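Local coordinates for SH3 domain-containing protein (Dictyostelium discoideum, PDB 4NQI) that remodels membranes through its N-terminal I-BAR domain, the part described here, and probably binds phosphatidylinositol lipids, at residues A119-N124 with A174-D179; D130-D135 with I166-Q171. All blocks are in the same frame, centred on the assembly; numbering follows the deposited sequence.

Contact 1: A119-N124 with A174-D179; sequences ATFEKN and ANKLRD
Segments 119-124 and 174-179 run antiparallel, their axes 11.9 Å apart at an angle of 175°, with Phe121 level with Lys176. Phe121 bridges this wide gap: with CG anti to the backbone N (chi1 177°), its ring reaches over to the opposite helix. There CZ comes, edge first, to 3.3 Å from the backbone O of Lys176, while CE1 lies obliquely against CB of Asp179 at 3.6 Å. The Asp179 carboxylate stands nearly perpendicular to the ring plane. Lys176 slides past the ring in the opposite direction, its CD 4.0 Å from Phe121 CE1, and bends at chi2 and chi4 to carry NZ toward helix 72-140. A water above one ring face, offset toward the rim, donates to Phe121 O (2.8 Å) and weakly accepts from Lys176 NZ, which also forms a salt bridge with Asp128. Cut back to an alanine, Phe121 would probably leave a gap between the helices and the aliphatic part of Lys176 without its hydrophobic mate. The ring also packs on Val180 and Met183 of helix 152-224 and on Ile24 of helix 15-64, joining three helices of the bundle. Beyond, Leu177 packs on Ile238 of the second subunit, and Arg178 forms a salt bridge with Glu235 of that subunit.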
loop_
_atom_site.group_PDB
_atom_site.type_symbol
_atom_site.label_atom_id
_atom_site.label_comp_id
_atom_site.label_asym_id
_atom_site.label_seq_id
_atom_site.Cartn_x
_atom_site.Cartn_y
_atom_site.Cartn_z
ATOM N N ALA B 119 22.326 -31.646 -1.358
ATOM C CA ALA B 119 23.501 -32.284 -1.938
ATOM C C ALA B 119 24.009 -33.370 -0.993
ATOM O O ALA B 119 24.264 -34.503 -1.407
ATOM C CB ALA B 119 24.584 -31.255 -2.198
ATOM N N THR B 120 24.138 -33.010 0.281
ATOM C CA THR B 120 24.630 -33.923 1.308
ATOM C C THR B 120 23.717 -35.133 1.487
ATOM O O THR B 120 24.191 -36.268 1.545
ATOM C CB THR B 120 24.783 -33.207 2.664
ATOM O OG1 THR B 120 25.611 -32.046 2.508
ATOM C CG2 THR B 120 25.407 -34.137 3.694
ATOM N N PHE B 121 22.412 -34.884 1.578
ATOM C CA PHE B 121 21.432 -35.954 1.749
ATOM C C PHE B 121 21.482 -36.940 0.587
ATOM O O PHE B 121 21.347 -38.149 0.784
ATOM C CB PHE B 121 20.018 -35.380 1.888
ATOM C CG PHE B 121 18.942 -36.430 1.993
ATOM C CD1 PHE B 121 18.592 -36.964 3.223
ATOM C CD2 PHE B 121 18.278 -36.881 0.859
ATOM C CE1 PHE B 121 17.607 -37.933 3.320
ATOM C CE2 PHE B 121 17.294 -37.849 0.951
ATOM C CZ PHE B 121 16.958 -38.373 2.182
ATOM N N GLU B 122 21.664 -36.416 -0.622
ATOM C CA GLU B 122 21.730 -37.249 -1.817
ATOM C C GLU B 122 22.977 -38.126 -1.794
ATOM O O GLU B 122 22.917 -39.306 -2.142
ATOM C CB GLU B 122 21.713 -36.389 -3.085
ATOM C CG GLU B 122 21.630 -37.203 -4.372
ATOM C CD GLU B 122 21.777 -36.356 -5.625
ATOM O OE1 GLU B 122 22.459 -35.310 -5.569
ATOM O OE2 GLU B 122 21.213 -36.744 -6.670
ATOM N N LYS B 123 24.101 -37.544 -1.384
ATOM C CA LYS B 123 25.358 -38.279 -1.255
ATOM C C LYS B 123 25.180 -39.477 -0.325
ATOM O O LYS B 123 25.429 -40.621 -0.714
ATOM C CB LYS B 123 26.463 -37.362 -0.718
ATOM N N ASN B 124 24.740 -39.199 0.900
ATOM C CA ASN B 124 24.459 -40.234 1.889
ATOM C C ASN B 124 23.384 -41.222 1.438
ATOM O O ASN B 124 23.331 -42.353 1.922
ATOM C CB ASN B 124 24.055 -39.599 3.222
ATOM C CG ASN B 124 25.241 -39.044 3.989
ATOM O OD1 ASN B 124 26.346 -38.931 3.456
ATOM N ND2 ASN B 124 25.015 -38.692 5.251
ATOM N N ALA B 174 12.304 -46.253 3.489
ATOM C CA ALA B 174 11.169 -45.556 4.090
ATOM C C ALA B 174 11.619 -44.425 5.016
ATOM O O ALA B 174 10.987 -43.368 5.064
ATOM C CB ALA B 174 10.282 -46.538 4.837
ATOM N N ASN B 175 12.701 -44.655 5.758
ATOM C CA ASN B 175 13.283 -43.615 6.605
ATOM C C ASN B 175 13.796 -42.439 5.776
ATOM O O ASN B 175 13.616 -41.280 6.144
ATOM C CB ASN B 175 14.421 -44.186 7.461
ATOM C CG ASN B 175 13.921 -44.946 8.677
ATOM O OD1 ASN B 175 12.837 -44.671 9.196
ATOM N ND2 ASN B 175 14.719 -45.900 9.148
ATOM N N LYS B 176 14.438 -42.754 4.655
ATOM C CA LYS B 176 14.973 -41.736 3.757
ATOM C C LYS B 176 13.866 -40.975 3.035
ATOM O O LYS B 176 14.066 -39.834 2.616
ATOM C CB LYS B 176 15.914 -42.368 2.732
ATOM C CG LYS B 176 17.221 -42.895 3.309
ATOM C CD LYS B 176 17.928 -41.828 4.132
ATOM C CE LYS B 176 19.349 -42.241 4.468
ATOM N NZ LYS B 176 20.111 -42.569 3.239
ATOM N N LEU B 177 12.706 -41.609 2.879
ATOM C CA LEU B 177 11.555 -40.940 2.277
ATOM C C LEU B 177 10.988 -39.889 3.228
ATOM O O LEU B 177 10.725 -38.754 2.822
ATOM C CB LEU B 177 10.466 -41.945 1.901
ATOM C CG LEU B 177 9.176 -41.309 1.373
ATOM C CD1 LEU B 177 9.453 -40.498 0.116
ATOM C CD2 LEU B 177 8.110 -42.359 1.108
ATOM N N ARG B 178 10.796 -40.280 4.487
ATOM C CA ARG B 178 10.377 -39.356 5.536
ATOM C C ARG B 178 11.334 -38.179 5.613
ATOM O O ARG B 178 10.912 -37.022 5.607
ATOM C CB ARG B 178 10.372 -40.054 6.896
ATOM C CG ARG B 178 9.155 -40.909 7.184
ATOM C CD ARG B 178 9.102 -41.283 8.661
ATOM N NE ARG B 178 7.818 -41.863 9.040
ATOM C CZ ARG B 178 7.508 -43.148 8.896
ATOM N NH1 ARG B 178 8.390 -43.990 8.375
ATOM N NH2 ARG B 178 6.315 -43.590 9.269
ATOM N N ASP B 179 12.624 -38.494 5.692
ATOM C CA ASP B 179 13.670 -37.493 5.866
ATOM C C ASP B 179 13.618 -36.394 4.809
ATOM O O ASP B 179 13.755 -35.213 5.130
ATOM C CB ASP B 179 15.052 -38.155 5.876
ATOM C CG ASP B 179 15.306 -38.966 7.137
ATOM O OD1 ASP B 179 14.549 -38.798 8.118
ATOM O OD2 ASP B 179 16.268 -39.763 7.152
HETATM O O HOH W 1 20.651 -39.295 3.270
#

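Contact 2: D130-D135 with I166-Q171; sequences DQMRQD and IKESEQ
Met132, present as selenomethionine, reaches across to the turn of segment 166-171 that carries Glu168 and Ser169, meeting it with CG and CE. Its CG rests on CB of Ser169 at 3.5 Å, a tight carbon pair, and lies farther from the hydroxyl OG, at 3.9 Å. A bend at chi2 (60°) turns the chain beyond CG, and the terminal CE ends beside the backbone N of Ser169 at 3.4 Å. The same methyl meets Glu168, whose extended chain crosses that of Met132 at about a right angle: CE lies 3.5 Å from Glu168 CB and 3.3 Å from OE2, so the methyl touches the glutamate from the root of its side chain to the carboxylate. The contact is therefore van der Waals packing by one long side chain, and it buries just 147 Å² over both segments. Met132 and Ser169 are also the residues whose CA atoms face each other most closely, 6.3 Å apart. This is a surface contact between helices 72-140 and 152-224, within the predicted coiled coil and on the portion of the hairpin leading toward its unmodelled connection at 143-149. Across segment 166-171, Glu170 points away from segment 130-135 and packs on Gln241 of the second subunit.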
loop_
_atom_site.group_PDB
_atom_site.type_symbol
_atom_site.label_atom_id
_atom_site.label_comp_id
_atom_site.label_asym_id
_atom_site.label_seq_id
_atom_site.Cartn_x
_atom_site.Cartn_y
_atom_site.Cartn_z
ATOM N N ASP B 130 24.045 -48.089 -1.564
ATOM C CA ASP B 130 25.118 -48.891 -2.145
ATOM C C ASP B 130 25.758 -49.795 -1.102
ATOM O O ASP B 130 26.081 -50.946 -1.395
ATOM C CB ASP B 130 26.187 -48.011 -2.797
ATOM C CG ASP B 130 25.767 -47.487 -4.156
ATOM O OD1 ASP B 130 24.820 -48.047 -4.750
ATOM O OD2 ASP B 130 26.394 -46.519 -4.635
ATOM N N GLN B 131 25.957 -49.273 0.106
ATOM C CA GLN B 131 26.474 -50.092 1.197
ATOM C C GLN B 131 25.536 -51.270 1.435
ATOM O O GLN B 131 25.989 -52.395 1.615
ATOM C CB GLN B 131 26.651 -49.269 2.478
HETATM N N MSE B 132 24.233 -51.009 1.402
HETATM C CA MSE B 132 23.232 -52.050 1.612
HETATM C C MSE B 132 23.257 -53.092 0.498
HETATM O O MSE B 132 23.062 -54.284 0.747
HETATM C CB MSE B 132 21.842 -51.433 1.707
HETATM C CG MSE B 132 20.975 -52.087 2.747
HETATM SE SE MSE B 132 21.807 -51.932 4.488
HETATM C CE MSE B 132 20.298 -52.464 5.572
ATOM N N ARG B 133 23.483 -52.629 -0.728
ATOM C CA ARG B 133 23.681 -53.508 -1.877
ATOM C C ARG B 133 24.790 -54.516 -1.597
ATOM O O ARG B 133 24.658 -55.705 -1.900
ATOM C CB ARG B 133 24.037 -52.674 -3.115
ATOM N N GLN B 134 25.873 -54.029 -0.999
ATOM C CA GLN B 134 27.065 -54.837 -0.779
ATOM C C GLN B 134 26.836 -56.055 0.112
ATOM O O GLN B 134 26.800 -57.182 -0.377
ATOM N N ASP B 135 26.663 -55.836 1.412
ATOM C CA ASP B 135 26.500 -56.952 2.345
ATOM C C ASP B 135 25.196 -57.746 2.169
ATOM O O ASP B 135 24.868 -58.593 3.000
ATOM N N ILE B 166 17.184 -57.550 4.154
ATOM C CA ILE B 166 16.276 -56.983 3.159
ATOM C C ILE B 166 15.188 -56.152 3.844
ATOM O O ILE B 166 14.780 -55.099 3.345
ATOM C CB ILE B 166 15.650 -58.104 2.287
ATOM C CG1 ILE B 166 16.735 -58.783 1.442
ATOM C CG2 ILE B 166 14.541 -57.561 1.400
ATOM C CD1 ILE B 166 16.234 -59.952 0.612
ATOM N N LYS B 167 14.742 -56.631 5.002
ATOM C CA LYS B 167 13.801 -55.917 5.860
ATOM C C LYS B 167 14.500 -54.727 6.524
ATOM O O LYS B 167 13.855 -53.823 7.059
ATOM C CB LYS B 167 13.263 -56.885 6.916
ATOM C CG LYS B 167 12.230 -56.326 7.877
ATOM N N GLU B 168 15.828 -54.738 6.470
ATOM C CA GLU B 168 16.652 -53.681 7.044
ATOM C C GLU B 168 16.899 -52.597 5.988
ATOM O O GLU B 168 16.934 -51.405 6.298
ATOM C CB GLU B 168 17.971 -54.290 7.525
ATOM C CG GLU B 168 18.776 -53.462 8.513
ATOM C CD GLU B 168 20.172 -54.032 8.722
ATOM O OE1 GLU B 168 20.294 -55.266 8.895
ATOM O OE2 GLU B 168 21.149 -53.254 8.696
ATOM N N SER B 169 17.068 -53.032 4.741
ATOM C CA SER B 169 17.211 -52.133 3.597
ATOM C C SER B 169 15.899 -51.427 3.292
ATOM O O SER B 169 15.881 -50.256 2.910
ATOM C CB SER B 169 17.642 -52.930 2.366
ATOM O OG SER B 169 17.443 -52.184 1.178
ATOM N N GLU B 170 14.803 -52.159 3.451
ATOM C CA GLU B 170 13.474 -51.627 3.190
ATOM C C GLU B 170 13.136 -50.530 4.183
ATOM O O GLU B 170 12.426 -49.578 3.857
ATOM C CB GLU B 170 12.442 -52.750 3.285
ATOM C CG GLU B 170 11.407 -52.752 2.174
ATOM C CD GLU B 170 11.973 -53.204 0.839
ATOM O OE1 GLU B 170 13.201 -53.419 0.740
ATOM O OE2 GLU B 170 11.185 -53.350 -0.118
ATOM N N GLN B 171 13.653 -50.668 5.399
ATOM C CA GLN B 171 13.400 -49.689 6.444
ATOM C C GLN B 171 14.262 -48.450 6.258
ATOM O O GLN B 171 13.958 -47.385 6.797
ATOM C CB GLN B 171 13.634 -50.298 7.825
ATOM C CG GLN B 171 12.370 -50.390 8.653
ATOM C CD GLN B 171 11.465 -49.191 8.443
ATOM O OE1 GLN B 171 11.755 -48.089 8.911
ATOM N NE2 GLN B 171 10.366 -49.399 7.725
#

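How the contacts relate
Contacts 1 and 2 are successive meeting points of the same two helices, 72-140 and 152-224, with centres about 14 Å apart. The pairing of 130-135 with 166-171 lies farther along the hairpin, its centre about 41 Å from the centre of the chain, against about 27 Å for the centre of contact 1. Burial changes along the way: at contact 1 helix 15-64 joins the packing and Lys176 is buried, whereas contact 2 lies at the surface with no buried residue among those that touch. In both, one hydrophobic side chain from helix 72-140 spans the gap, and helix 152-224 also meets the second subunit, consistent with the elongated dimer of I-BAR domains.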